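PDB 2WMY: putative acid phosphatase WZB from Escherichia coli, which probably acts as a low molecular weight protein tyrosine phosphatase, hydrolysing phosphotyrosine in proteins to tyrosine and phosphate. Local coordinates for residues E26-R31 with S132-L137; S22-R27 with E53-V58; T72-A77 with E94-I99; S10-C15 with S76-Q81. The protein carries 1 engineered substitution. All blocks are in the same frame, centred on the assembly; numbering follows the deposited sequence.

Interaction 1: E26-R31 with S132-L137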
loop_
_atom_site.group_PDB
_atom_site.type_symbol
_atom_site.label_atom_id
_atom_site.label_comp_id
_atom_site.label_asym_id
_atom_site.label_seq_id
_atom_site.Cartn_x
_atom_site.Cartn_y
_atom_site.Cartn_z
ATOM N N GLU A 26 3.894 -2.256 -0.751
ATOM C CA GLU A 26 4.474 -2.544 -2.062
ATOM C C GLU A 26 5.659 -3.488 -1.953
ATOM O O GLU A 26 5.728 -4.492 -2.665
ATOM C CB GLU A 26 4.906 -1.249 -2.744
ATOM C CG GLU A 26 5.896 -1.409 -3.879
ATOM C CD GLU A 26 6.503 -0.067 -4.303
ATOM O OE1 GLU A 26 5.744 0.823 -4.751
ATOM O OE2 GLU A 26 7.736 0.100 -4.179
ATOM N N ARG A 27 6.592 -3.164 -1.060
ATOM C CA ARG A 27 7.840 -3.918 -0.960
ATOM C C ARG A 27 7.613 -5.309 -0.365
ATOM O O ARG A 27 8.271 -6.275 -0.756
ATOM C CB ARG A 27 8.893 -3.136 -0.155
ATOM C CG ARG A 27 9.278 -1.788 -0.764
ATOM C CD ARG A 27 9.940 -1.944 -2.125
ATOM N NE ARG A 27 10.006 -0.671 -2.841
ATOM C CZ ARG A 27 11.114 0.055 -2.988
ATOM N NH1 ARG A 27 12.265 -0.371 -2.484
ATOM N NH2 ARG A 27 11.071 1.209 -3.645
ATOM N N LEU A 28 6.684 -5.405 0.582
ATOM C CA LEU A 28 6.315 -6.702 1.138
ATOM C C LEU A 28 5.762 -7.607 0.033
ATOM O O LEU A 28 6.182 -8.761 -0.113
ATOM C CB LEU A 28 5.301 -6.535 2.281
ATOM C CG LEU A 28 5.838 -5.940 3.595
ATOM C CD1 LEU A 28 4.696 -5.549 4.536
ATOM C CD2 LEU A 28 6.803 -6.910 4.283
ATOM N N LEU A 29 4.835 -7.079 -0.760
ATOM C CA LEU A 29 4.219 -7.878 -1.819
ATOM C C LEU A 29 5.217 -8.289 -2.899
ATOM O O LEU A 29 5.136 -9.403 -3.417
ATOM C CB LEU A 29 3.017 -7.157 -2.438
ATOM C CG LEU A 29 1.739 -7.110 -1.596
ATOM C CD1 LEU A 29 0.695 -6.206 -2.239
ATOM C CD2 LEU A 29 1.191 -8.504 -1.392
ATOM N N ARG A 30 6.158 -7.405 -3.236
ATOM C CA ARG A 30 7.161 -7.727 -4.257
ATOM C C ARG A 30 7.999 -8.909 -3.797
ATOM O O ARG A 30 8.306 -9.811 -4.568
ATOM C CB ARG A 30 8.084 -6.539 -4.529
ATOM C CG ARG A 30 7.467 -5.411 -5.320
ATOM C CD ARG A 30 8.494 -4.319 -5.569
ATOM N NE ARG A 30 7.936 -3.196 -6.313
ATOM C CZ ARG A 30 8.616 -2.096 -6.620
ATOM N NH1 ARG A 30 9.882 -1.974 -6.245
ATOM N NH2 ARG A 30 8.035 -1.123 -7.304
ATOM N N ARG A 31 8.369 -8.868 -2.524
ATOM C CA ARG A 31 9.084 -9.935 -1.842
ATOM C C ARG A 31 8.399 -11.289 -2.047
ATOM O O ARG A 31 9.057 -12.305 -2.275
ATOM C CB ARG A 31 9.067 -9.606 -0.356
ATOM C CG ARG A 31 10.297 -9.926 0.443
ATOM C CD ARG A 31 9.960 -9.701 1.915
ATOM N NE ARG A 31 11.111 -9.344 2.733
ATOM C CZ ARG A 31 11.057 -9.175 4.051
ATOM N NH1 ARG A 31 9.906 -9.342 4.691
ATOM N NH2 ARG A 31 12.149 -8.846 4.728
ATOM N N SER A 132 3.348 -1.639 14.928
ATOM C CA SER A 132 2.014 -2.197 14.843
ATOM C C SER A 132 1.510 -2.187 13.397
ATOM O O SER A 132 1.079 -3.209 12.878
ATOM C CB SER A 132 1.073 -1.429 15.778
ATOM O OG SER A 132 -0.274 -1.800 15.570
ATOM N N VAL A 133 1.596 -1.040 12.734
ATOM C CA VAL A 133 1.207 -0.959 11.329
ATOM C C VAL A 133 2.032 -1.896 10.437
ATOM O O VAL A 133 1.486 -2.541 9.540
ATOM C CB VAL A 133 1.265 0.488 10.801
ATOM C CG1 VAL A 133 0.978 0.525 9.303
ATOM C CG2 VAL A 133 0.264 1.351 11.552
ATOM N N TYR A 134 3.336 -1.986 10.691
ATOM C CA TYR A 134 4.176 -2.916 9.939
ATOM C C TYR A 134 3.666 -4.354 10.031
ATOM O O TYR A 134 3.558 -5.057 9.017
ATOM C CB TYR A 134 5.635 -2.878 10.405
ATOM C CG TYR A 134 6.519 -3.748 9.538
ATOM C CD1 TYR A 134 7.115 -3.236 8.392
ATOM C CD2 TYR A 134 6.713 -5.093 9.831
ATOM C CE1 TYR A 134 7.917 -4.028 7.579
ATOM C CE2 TYR A 134 7.510 -5.891 9.026
ATOM C CZ TYR A 134 8.109 -5.350 7.898
ATOM O OH TYR A 134 8.900 -6.129 7.084
ATOM N N GLN A 135 3.377 -4.796 11.252
ATOM C CA GLN A 135 2.897 -6.158 11.450
ATOM C C GLN A 135 1.589 -6.400 10.699
ATOM O O GLN A 135 1.413 -7.434 10.069
ATOM C CB GLN A 135 2.726 -6.485 12.935
ATOM C CG GLN A 135 2.153 -7.884 13.157
ATOM C CD GLN A 135 1.891 -8.197 14.615
ATOM O OE1 GLN A 135 2.760 -8.015 15.469
ATOM N NE2 GLN A 135 0.690 -8.671 14.910
ATOM N N LEU A 136 0.676 -5.439 10.766
ATOM C CA LEU A 136 -0.588 -5.554 10.053
ATOM C C LEU A 136 -0.375 -5.658 8.543
ATOM O O LEU A 136 -1.005 -6.475 7.880
ATOM C CB LEU A 136 -1.490 -4.372 10.377
ATOM C CG LEU A 136 -2.142 -4.335 11.758
ATOM C CD1 LEU A 136 -2.835 -2.994 11.954
ATOM C CD2 LEU A 136 -3.129 -5.502 11.958
ATOM N N LEU A 137 0.505 -4.820 8.003
ATOM C CA LEU A 137 0.806 -4.855 6.575
ATOM C C LEU A 137 1.427 -6.188 6.186
ATOM O O LEU A 137 1.169 -6.726 5.107
ATOM C CB LEU A 137 1.738 -3.702 6.192
ATOM C CG LEU A 137 1.049 -2.344 6.007
ATOM C CD1 LEU A 137 2.060 -1.266 5.679
ATOM C CD2 LEU A 137 -0.005 -2.420 4.913
HETATM O O HOH W 1 9.452 -8.862 7.418
#
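Helices 21-32 and 127-147 pack side by side through Leu28, whose forked end is divided between Leu137 and Tyr134. The segment axes approach to 11.3 Å with a signed crossing angle of -35°, a separation spanned by side chains. One branch of Leu28, CD1, lies 3.7 Å from the carbonyl carbon C of Leu137 and also meets its CB. The other branch, CD2, comes within 3.6 Å of the hydroxyl oxygen OH of Tyr134, obliquely to the ring. With chi1 at -175°, Tyr134 holds CG opposite its backbone N, which brings the phenol end nearer to helix 21-32 than the direction of its CB alone would suggest. In this alpha/beta phosphatase fold, helix 21-32 follows the loop from Cys15 to Arg21, and Leu137 of the long C-terminal helix packs close to Arg21, a predicted catalytic residue. With Leu28 cut back to alanine, a gap is likely to open between the phenol end of Tyr134 and the backbone of Leu137. Toward solvent the contact turns polar: Arg31 NH1 stands 4.1 Å from Tyr134 OH, and a water joins them instead, accepting from Arg31 NH1 at 2.8 Å and hydrogen-bonded to Tyr134 OH at 2.8 Å. This water sits in the plane of both flat groups, although guanidinium and ring are 90° apart. On helix 21-32 itself, Arg27 NE donates almost straight to Glu26 OE2 at 2.7 Å, while the same oxygen lies over the face of the Arg30 guanidinium as a charge-only pair.

Interaction 2: S22-R27 with E53-V58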
loop_
_atom_site.group_PDB
_atom_site.type_symbol
_atom_site.label_atom_id
_atom_site.label_comp_id
_atom_site.label_asym_id
_atom_site.label_seq_id
_atom_site.Cartn_x
_atom_site.Cartn_y
_atom_site.Cartn_z
ATOM N N SER A 22 1.781 2.460 1.894
ATOM C CA SER A 22 1.903 1.798 0.589
ATOM C C SER A 22 3.348 1.424 0.213
ATOM O O SER A 22 3.587 0.340 -0.328
ATOM C CB SER A 22 1.147 2.527 -0.543
ATOM O OG SER A 22 1.571 3.862 -0.749
ATOM N N PRO A 23 4.326 2.280 0.537
ATOM C CA PRO A 23 5.685 1.856 0.174
ATOM C C PRO A 23 6.056 0.555 0.879
ATOM O O PRO A 23 6.780 -0.274 0.337
ATOM C CB PRO A 23 6.574 2.997 0.685
ATOM C CG PRO A 23 5.660 4.126 0.994
ATOM C CD PRO A 23 4.313 3.548 1.285
ATOM N N ILE A 24 5.565 0.390 2.099
ATOM C CA ILE A 24 5.831 -0.823 2.857
ATOM C C ILE A 24 5.029 -2.003 2.298
ATOM O O ILE A 24 5.562 -3.091 2.107
ATOM C CB ILE A 24 5.548 -0.602 4.350
ATOM C CG1 ILE A 24 6.642 0.290 4.947
ATOM C CG2 ILE A 24 5.461 -1.932 5.077
ATOM C CD1 ILE A 24 6.389 0.695 6.400
ATOM N N GLY A 25 3.754 -1.769 2.007
ATOM C CA GLY A 25 2.910 -2.785 1.398
ATOM C C GLY A 25 3.448 -3.222 0.048
ATOM O O GLY A 25 3.469 -4.410 -0.262
ATOM N N GLU A 26 3.894 -2.256 -0.751
ATOM C CA GLU A 26 4.474 -2.544 -2.062
ATOM C C GLU A 26 5.659 -3.488 -1.953
ATOM O O GLU A 26 5.728 -4.492 -2.665
ATOM C CB GLU A 26 4.906 -1.249 -2.744
ATOM C CG GLU A 26 5.896 -1.409 -3.879
ATOM C CD GLU A 26 6.503 -0.067 -4.303
ATOM O OE1 GLU A 26 5.744 0.823 -4.751
ATOM O OE2 GLU A 26 7.736 0.100 -4.179
ATOM N N ARG A 27 6.592 -3.164 -1.060
ATOM C CA ARG A 27 7.840 -3.918 -0.960
ATOM C C ARG A 27 7.613 -5.309 -0.365
ATOM O O ARG A 27 8.271 -6.275 -0.756
ATOM C CB ARG A 27 8.893 -3.136 -0.155
ATOM C CG ARG A 27 9.278 -1.788 -0.764
ATOM C CD ARG A 27 9.940 -1.944 -2.125
ATOM N NE ARG A 27 10.006 -0.671 -2.841
ATOM C CZ ARG A 27 11.114 0.055 -2.988
ATOM N NH1 ARG A 27 12.265 -0.371 -2.484
ATOM N NH2 ARG A 27 11.071 1.209 -3.645
ATOM N N GLU A 53 10.870 8.752 7.434
ATOM C CA GLU A 53 11.975 8.268 8.264
ATOM C C GLU A 53 11.558 7.131 9.207
ATOM O O GLU A 53 12.274 6.137 9.346
ATOM C CB GLU A 53 12.577 9.425 9.061
ATOM C CG GLU A 53 13.882 9.105 9.752
ATOM C CD GLU A 53 14.684 10.356 10.055
ATOM O OE1 GLU A 53 14.808 11.209 9.146
ATOM O OE2 GLU A 53 15.188 10.489 11.196
ATOM N N SER A 54 10.404 7.280 9.855
ATOM C CA SER A 54 9.907 6.242 10.757
ATOM C C SER A 54 9.502 4.979 9.986
ATOM O O SER A 54 9.624 3.858 10.494
ATOM C CB SER A 54 8.735 6.763 11.594
ATOM O OG SER A 54 9.180 7.757 12.502
ATOM N N ALA A 55 9.029 5.167 8.756
ATOM C CA ALA A 55 8.687 4.034 7.897
ATOM C C ALA A 55 9.939 3.246 7.542
ATOM O O ALA A 55 9.933 2.018 7.554
ATOM C CB ALA A 55 7.989 4.506 6.640
ATOM N N ILE A 56 11.009 3.965 7.218
ATOM C CA ILE A 56 12.301 3.342 6.940
ATOM C C ILE A 56 12.886 2.650 8.177
ATOM O O ILE A 56 13.482 1.583 8.067
ATOM C CB ILE A 56 13.322 4.363 6.395
ATOM C CG1 ILE A 56 12.819 4.958 5.083
ATOM C CG2 ILE A 56 14.685 3.708 6.195
ATOM C CD1 ILE A 56 13.639 6.100 4.570
ATOM N N ARG A 57 12.718 3.257 9.349
ATOM C CA ARG A 57 13.164 2.632 10.594
ATOM C C ARG A 57 12.503 1.273 10.820
ATOM O O ARG A 57 13.190 0.260 10.977
ATOM C CB ARG A 57 12.890 3.526 11.805
ATOM C CG ARG A 57 14.102 4.285 12.303
ATOM C CD ARG A 57 13.982 4.623 13.789
ATOM N NE ARG A 57 12.712 5.268 14.103
ATOM C CZ ARG A 57 12.426 6.531 13.808
ATOM N NH1 ARG A 57 13.320 7.293 13.187
ATOM N NH2 ARG A 57 11.242 7.034 14.129
ATOM N N VAL A 58 11.174 1.249 10.837
ATOM C CA VAL A 58 10.470 0.004 11.120
ATOM C C VAL A 58 10.745 -1.030 10.046
ATOM O O VAL A 58 10.817 -2.223 10.332
ATOM C CB VAL A 58 8.949 0.187 11.332
ATOM C CG1 VAL A 58 8.217 0.417 10.001
ATOM C CG2 VAL A 58 8.380 -1.034 12.065
#
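The side chains of Ile24 and Val58 cross at about a right angle, with Ala55 one turn before Val58 making the second wall of the contact. Ile24 does all the touching from its side with a single atom, CD1. Its chi2 of 174° stretches the CG1 branch outward, so this terminal methyl reaches helix 53-61 while CG2 faces Leu137 and Tyr134 of helix 127-147. CD1 stands 4.0 Å from Val58 CG1. It also comes within 4.1 Å of Ala55 CB and lies near the Ala55 carbonyl oxygen. Val58 presents CG1 because its chi1 of 76° sets that methyl between the backbone N and the carbonyl carbon. The small methyl of Ala55 points toward helix 21-32, and the closest pair of CA atoms, Ile24 and Ala55, are 7.6 Å apart. Helix 21-32 leaves the CX5R phosphate-binding loop (P-loop) of the low molecular weight tyrosine phosphatases, so this contact joins the first helix after that loop to helix 53-61, with the Ile24 side chain about 6 Å from that of Arg21. Leu66 also packs on Ile24, and all three residues that meet here are buried. At the start of helix 53-61, Asp52 OD2 accepts a hydrogen bond from Ser54 N and a weak one from Ala55 N, and farther along Arg57 forms a salt bridge with Asp127.

Interaction 3: T72-A77 with E94-I99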
loop_
_atom_site.group_PDB
_atom_site.type_symbol
_atom_site.label_atom_id
_atom_site.label_comp_id
_atom_site.label_asym_id
_atom_site.label_seq_id
_atom_site.Cartn_x
_atom_site.Cartn_y
_atom_site.Cartn_z
ATOM N N THR A 72 4.261 9.276 -4.978
ATOM C CA THR A 72 3.559 9.348 -6.259
ATOM C C THR A 72 2.068 9.585 -6.064
ATOM O O THR A 72 1.435 8.961 -5.212
ATOM C CB THR A 72 3.737 8.049 -7.060
ATOM O OG1 THR A 72 5.131 7.809 -7.288
ATOM C CG2 THR A 72 2.997 8.113 -8.398
ATOM N N LYS A 73 1.514 10.491 -6.861
ATOM C CA LYS A 73 0.105 10.856 -6.755
ATOM C C LYS A 73 -0.769 9.832 -7.458
ATOM O O LYS A 73 -0.493 9.465 -8.598
ATOM C CB LYS A 73 -0.127 12.235 -7.379
ATOM C CG LYS A 73 -1.575 12.693 -7.390
ATOM C CD LYS A 73 -2.091 12.906 -5.979
ATOM C CE LYS A 73 -3.473 13.553 -5.987
ATOM N NZ LYS A 73 -3.438 14.963 -6.472
ATOM N N PHE A 74 -1.819 9.372 -6.778
ATOM C CA PHE A 74 -2.798 8.490 -7.408
ATOM C C PHE A 74 -3.715 9.244 -8.374
ATOM O O PHE A 74 -4.230 10.317 -8.046
ATOM C CB PHE A 74 -3.662 7.774 -6.369
ATOM C CG PHE A 74 -4.773 6.960 -6.978
ATOM C CD1 PHE A 74 -4.545 5.666 -7.403
ATOM C CD2 PHE A 74 -6.037 7.502 -7.154
ATOM C CE1 PHE A 74 -5.571 4.911 -7.975
ATOM C CE2 PHE A 74 -7.057 6.756 -7.728
ATOM C CZ PHE A 74 -6.824 5.455 -8.133
ATOM N N THR A 75 -3.922 8.674 -9.558
ATOM C CA THR A 75 -4.800 9.270 -10.567
ATOM C C THR A 75 -5.587 8.178 -11.282
ATOM O O THR A 75 -5.184 7.018 -11.279
ATOM C CB THR A 75 -4.009 10.054 -11.640
ATOM O OG1 THR A 75 -3.237 9.138 -12.429
ATOM C CG2 THR A 75 -3.077 11.111 -10.998
ATOM N N SER A 76 -6.694 8.551 -11.917
ATOM C CA SER A 76 -7.469 7.584 -12.690
ATOM C C SER A 76 -6.617 6.985 -13.803
ATOM O O SER A 76 -6.727 5.802 -14.107
ATOM C CB SER A 76 -8.715 8.231 -13.284
ATOM O OG SER A 76 -8.350 9.153 -14.289
ATOM N N ALA A 77 -5.756 7.805 -14.399
ATOM C CA ALA A 77 -4.922 7.359 -15.508
ATOM C C ALA A 77 -3.951 6.274 -15.060
ATOM O O ALA A 77 -3.729 5.300 -15.769
ATOM C CB ALA A 77 -4.162 8.544 -16.113
ATOM N N GLU A 94 -14.018 5.343 -0.991
ATOM C CA GLU A 94 -14.870 6.399 -1.514
ATOM C C GLU A 94 -14.074 7.418 -2.324
ATOM O O GLU A 94 -14.618 8.077 -3.206
ATOM C CB GLU A 94 -15.645 7.087 -0.392
ATOM C CG GLU A 94 -17.045 7.495 -0.814
ATOM C CD GLU A 94 -17.773 6.378 -1.560
ATOM O OE1 GLU A 94 -17.784 5.229 -1.060
ATOM O OE2 GLU A 94 -18.335 6.649 -2.646
ATOM N N GLN A 95 -12.786 7.547 -2.023
ATOM C CA GLN A 95 -11.931 8.452 -2.778
ATOM C C GLN A 95 -11.607 7.871 -4.151
ATOM O O GLN A 95 -11.484 8.609 -5.127
ATOM C CB GLN A 95 -10.654 8.773 -2.004
ATOM C CG GLN A 95 -10.860 9.794 -0.889
ATOM C CD GLN A 95 -9.692 9.852 0.065
ATOM O OE1 GLN A 95 -9.308 8.844 0.653
ATOM N NE2 GLN A 95 -9.118 11.037 0.226
ATOM N N ILE A 96 -11.476 6.549 -4.225
ATOM C CA ILE A 96 -11.329 5.873 -5.513
ATOM C C ILE A 96 -12.598 6.011 -6.364
ATOM O O ILE A 96 -12.524 6.310 -7.553
ATOM C CB ILE A 96 -10.992 4.381 -5.350
ATOM C CG1 ILE A 96 -9.733 4.197 -4.502
ATOM C CG2 ILE A 96 -10.801 3.730 -6.709
ATOM C CD1 ILE A 96 -8.499 4.811 -5.104
ATOM N N SER A 97 -13.763 5.807 -5.759
ATOM C CA SER A 97 -15.014 5.968 -6.500
ATOM C C SER A 97 -15.119 7.376 -7.071
ATOM O O SER A 97 -15.583 7.575 -8.192
ATOM C CB SER A 97 -16.224 5.677 -5.611
ATOM O OG SER A 97 -16.259 4.313 -5.233
ATOM N N ARG A 98 -14.678 8.347 -6.281
ATOM C CA ARG A 98 -14.784 9.760 -6.628
ATOM C C ARG A 98 -13.755 10.167 -7.684
ATOM O O ARG A 98 -14.050 10.962 -8.574
ATOM C CB ARG A 98 -14.610 10.604 -5.362
ATOM C CG ARG A 98 -14.747 12.098 -5.553
ATOM C CD ARG A 98 -14.523 12.817 -4.230
ATOM N NE ARG A 98 -14.512 14.271 -4.374
ATOM C CZ ARG A 98 -14.220 15.116 -3.388
ATOM N NH1 ARG A 98 -13.913 14.651 -2.182
ATOM N NH2 ARG A 98 -14.234 16.426 -3.603
ATOM N N ILE A 99 -12.549 9.620 -7.579
ATOM C CA ILE A 99 -11.458 9.965 -8.490
ATOM C C ILE A 99 -11.403 9.052 -9.712
ATOM O O ILE A 99 -11.144 9.510 -10.824
ATOM C CB ILE A 99 -10.089 9.910 -7.781
ATOM C CG1 ILE A 99 -10.035 10.926 -6.636
ATOM C CG2 ILE A 99 -8.970 10.169 -8.777
ATOM C CD1 ILE A 99 -8.882 10.717 -5.665
#
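Phe74 packs against Ile96 and Ile99 where the loop leading into helix 76-79 meets helix 90-99, on one side of the parallel sheet of this alpha/beta fold. The chief interaction is a CH-pi contact: Ile96 CD1 sits over a face of the Phe74 ring, 3.9 Å from its centroid and 29° off the normal. The methyl is displaced toward the far end of the ring, since its closest atom is Phe74 CZ at 3.5 Å. Ile96 reaches it although its CB does not point across; two bends of near -60°, in chi1 and chi2, carry CD1 round to the ring, and the two side chains cross at about a right angle. Plain apolar packing adds Ile99, whose CG2 approaches Phe74 CE2 obliquely at 4.1 Å. With CG anti to the backbone N (chi1 174°), Phe74 also touches Leu12, Ile14 and Leu85 of the sheet. Replacing Phe74 with a serine is likely to deprive the Ile96 methyl of its aromatic face and open a gap between helix 90-99 and the sheet. Polar groups work at the margin. Thr75 holds the N-cap position of helix 76-79, its OG1 accepting a hydrogen bond from Leu78 N. Beside it lies the nearest CA pair of the two segments, Ser76 and Ile99, 6.3 Å apart, and Ser76 CB rests 3.7 Å from the carbonyl oxygen O of Ile99.

Interaction 4: S10-C15 with S76-Q81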
loop_
_atom_site.group_PDB
_atom_site.type_symbol
_atom_site.label_atom_id
_atom_site.label_comp_id
_atom_site.label_asym_id
_atom_site.label_seq_id
_atom_site.Cartn_x
_atom_site.Cartn_y
_atom_site.Cartn_z
ATOM N N SER A 10 -0.986 -7.157 -12.332
ATOM C CA SER A 10 -0.505 -5.850 -11.899
ATOM C C SER A 10 -1.201 -5.430 -10.610
ATOM O O SER A 10 -2.422 -5.554 -10.490
ATOM C CB SER A 10 -0.771 -4.806 -12.982
ATOM O OG SER A 10 -0.401 -5.291 -14.262
ATOM N N ILE A 11 -0.429 -4.932 -9.647
ATOM C CA ILE A 11 -0.997 -4.464 -8.382
ATOM C C ILE A 11 -0.566 -3.035 -8.028
ATOM O O ILE A 11 0.631 -2.715 -8.016
ATOM C CB ILE A 11 -0.636 -5.394 -7.206
ATOM C CG1 ILE A 11 -1.016 -6.844 -7.510
ATOM C CG2 ILE A 11 -1.325 -4.931 -5.925
ATOM C CD1 ILE A 11 -0.641 -7.793 -6.383
ATOM N N LEU A 12 -1.547 -2.182 -7.746
ATOM C CA LEU A 12 -1.276 -0.830 -7.265
ATOM C C LEU A 12 -1.657 -0.724 -5.791
ATOM O O LEU A 12 -2.831 -0.843 -5.433
ATOM C CB LEU A 12 -2.046 0.211 -8.092
ATOM C CG LEU A 12 -1.734 1.687 -7.789
ATOM C CD1 LEU A 12 -0.274 2.042 -8.103
ATOM C CD2 LEU A 12 -2.675 2.609 -8.548
ATOM N N VAL A 13 -0.660 -0.512 -4.937
ATOM C CA VAL A 13 -0.891 -0.333 -3.506
ATOM C C VAL A 13 -1.094 1.142 -3.153
ATOM O O VAL A 13 -0.291 1.996 -3.518
ATOM C CB VAL A 13 0.276 -0.912 -2.681
ATOM C CG1 VAL A 13 -0.028 -0.820 -1.189
ATOM C CG2 VAL A 13 0.535 -2.360 -3.085
ATOM N N ILE A 14 -2.160 1.452 -2.428
ATOM C CA ILE A 14 -2.511 2.852 -2.226
ATOM C C ILE A 14 -2.796 3.248 -0.781
ATOM O O ILE A 14 -3.575 2.587 -0.078
ATOM C CB ILE A 14 -3.741 3.229 -3.079
ATOM C CG1 ILE A 14 -3.503 2.857 -4.547
ATOM C CG2 ILE A 14 -4.068 4.711 -2.907
ATOM C CD1 ILE A 14 -4.752 2.825 -5.381
ATOM N N CYS A 15 -2.164 4.340 -0.348
ATOM C CA CYS A 15 -2.498 4.968 0.920
ATOM C C CYS A 15 -2.780 6.452 0.703
ATOM O O CYS A 15 -3.331 6.854 -0.331
ATOM C CB CYS A 15 -1.404 4.748 1.985
ATOM S SG CYS A 15 0.253 5.414 1.633
ATOM N N SER A 76 -6.694 8.551 -11.917
ATOM C CA SER A 76 -7.469 7.584 -12.690
ATOM C C SER A 76 -6.617 6.985 -13.803
ATOM O O SER A 76 -6.727 5.802 -14.107
ATOM C CB SER A 76 -8.715 8.231 -13.284
ATOM O OG SER A 76 -8.350 9.153 -14.289
ATOM N N ALA A 77 -5.756 7.805 -14.399
ATOM C CA ALA A 77 -4.922 7.359 -15.508
ATOM C C ALA A 77 -3.951 6.274 -15.060
ATOM O O ALA A 77 -3.729 5.300 -15.769
ATOM C CB ALA A 77 -4.162 8.544 -16.113
ATOM N N LEU A 78 -3.364 6.460 -13.883
ATOM C CA LEU A 78 -2.436 5.487 -13.322
ATOM C C LEU A 78 -3.137 4.173 -13.041
ATOM O O LEU A 78 -2.574 3.100 -13.257
ATOM C CB LEU A 78 -1.849 6.011 -12.014
ATOM C CG LEU A 78 -0.829 5.092 -11.347
ATOM C CD1 LEU A 78 0.328 4.788 -12.303
ATOM C CD2 LEU A 78 -0.319 5.732 -10.063
ATOM N N ALA A 79 -4.363 4.262 -12.538
ATOM C CA ALA A 79 -5.104 3.071 -12.143
ATOM C C ALA A 79 -5.286 2.145 -13.340
ATOM O O ALA A 79 -5.340 0.928 -13.196
ATOM C CB ALA A 79 -6.455 3.460 -11.548
ATOM N N ARG A 80 -5.343 2.744 -14.524
ATOM C CA ARG A 80 -5.582 2.026 -15.769
ATOM C C ARG A 80 -4.500 0.991 -16.065
ATOM O O ARG A 80 -4.735 0.040 -16.807
ATOM C CB ARG A 80 -5.680 3.030 -16.914
ATOM C CG ARG A 80 -6.570 2.613 -18.053
ATOM C CD ARG A 80 -7.185 3.848 -18.686
ATOM N NE ARG A 80 -8.124 4.484 -17.767
ATOM C CZ ARG A 80 -8.291 5.796 -17.659
ATOM N NH1 ARG A 80 -7.567 6.625 -18.403
ATOM N NH2 ARG A 80 -9.173 6.280 -16.794
ATOM N N GLN A 81 -3.322 1.172 -15.476
ATOM C CA GLN A 81 -2.196 0.284 -15.741
ATOM C C GLN A 81 -2.122 -0.880 -14.755
ATOM O O GLN A 81 -1.182 -1.671 -14.794
ATOM C CB GLN A 81 -0.883 1.062 -15.689
ATOM C CG GLN A 81 -0.881 2.343 -16.489
ATOM C CD GLN A 81 0.231 3.274 -16.057
ATOM O OE1 GLN A 81 1.162 2.867 -15.356
ATOM N NE2 GLN A 81 0.138 4.534 -16.466
#
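Leu12 and Leu78 adopt nearly the same shape to meet: each has CG opposite its backbone N (chi1 -174° in Leu12, -178° in Leu78), and a chi2 near +60° then turns the methyl pair toward the other leucine. Their side chains cross at a slant, both pointing toward the other segment. Leu12 CD2 lies 4.2 Å from Leu78 CG, and Leu12 CD1 is as far, 4.2 Å, from Leu78 CD2. Leu12 CD2 also comes within 4.4 Å of Ala79 CA, at the backbone of the short helix. Strand 10-15 is an inner strand of the parallel sheet, flanked by strands 37-42 and 84-87, and helix 76-79 is laid on one of its faces. The strand ends at Cys15, the predicted nucleophile, but the packing with helix 76-79 lies toward its beginning, well away from that residue. At that end Ser10 CB approaches the carbonyl oxygen O of Gln81 to 3.6 Å. Between strand 10-15 and segment 76-81 the contact is thus van der Waals packing, which implies that shape does the work between them, while Lys37 NZ and Lys106 NZ, from outside both, donate hydrogen bonds to Gln81 O and Ala79 O.

Interactions 1 and 2 share helix 21-32 and run into each other, Leu137 CD1 lying 3.5 Å from Ile24 CG2; both are largely buried. Interactions 3 and 4 share helix 76-79 and lie across the chain's centre from that pair, partly buried, with Phe74 CE1 reaching Ile14 CD1 at 3.4 Å. Strand 10-15 connects the two halves: Val13 packs on helix 21-32, and Leu12 and Ile14 on Phe74. Chemistry varies with place. The side chains that meet in interaction 2 are all aliphatic, interaction 1 ends in a water bridge at its exposed rim, interaction 3 alone uses an aromatic face, and interaction 4 joins leucine packing to a serine-carbonyl approach.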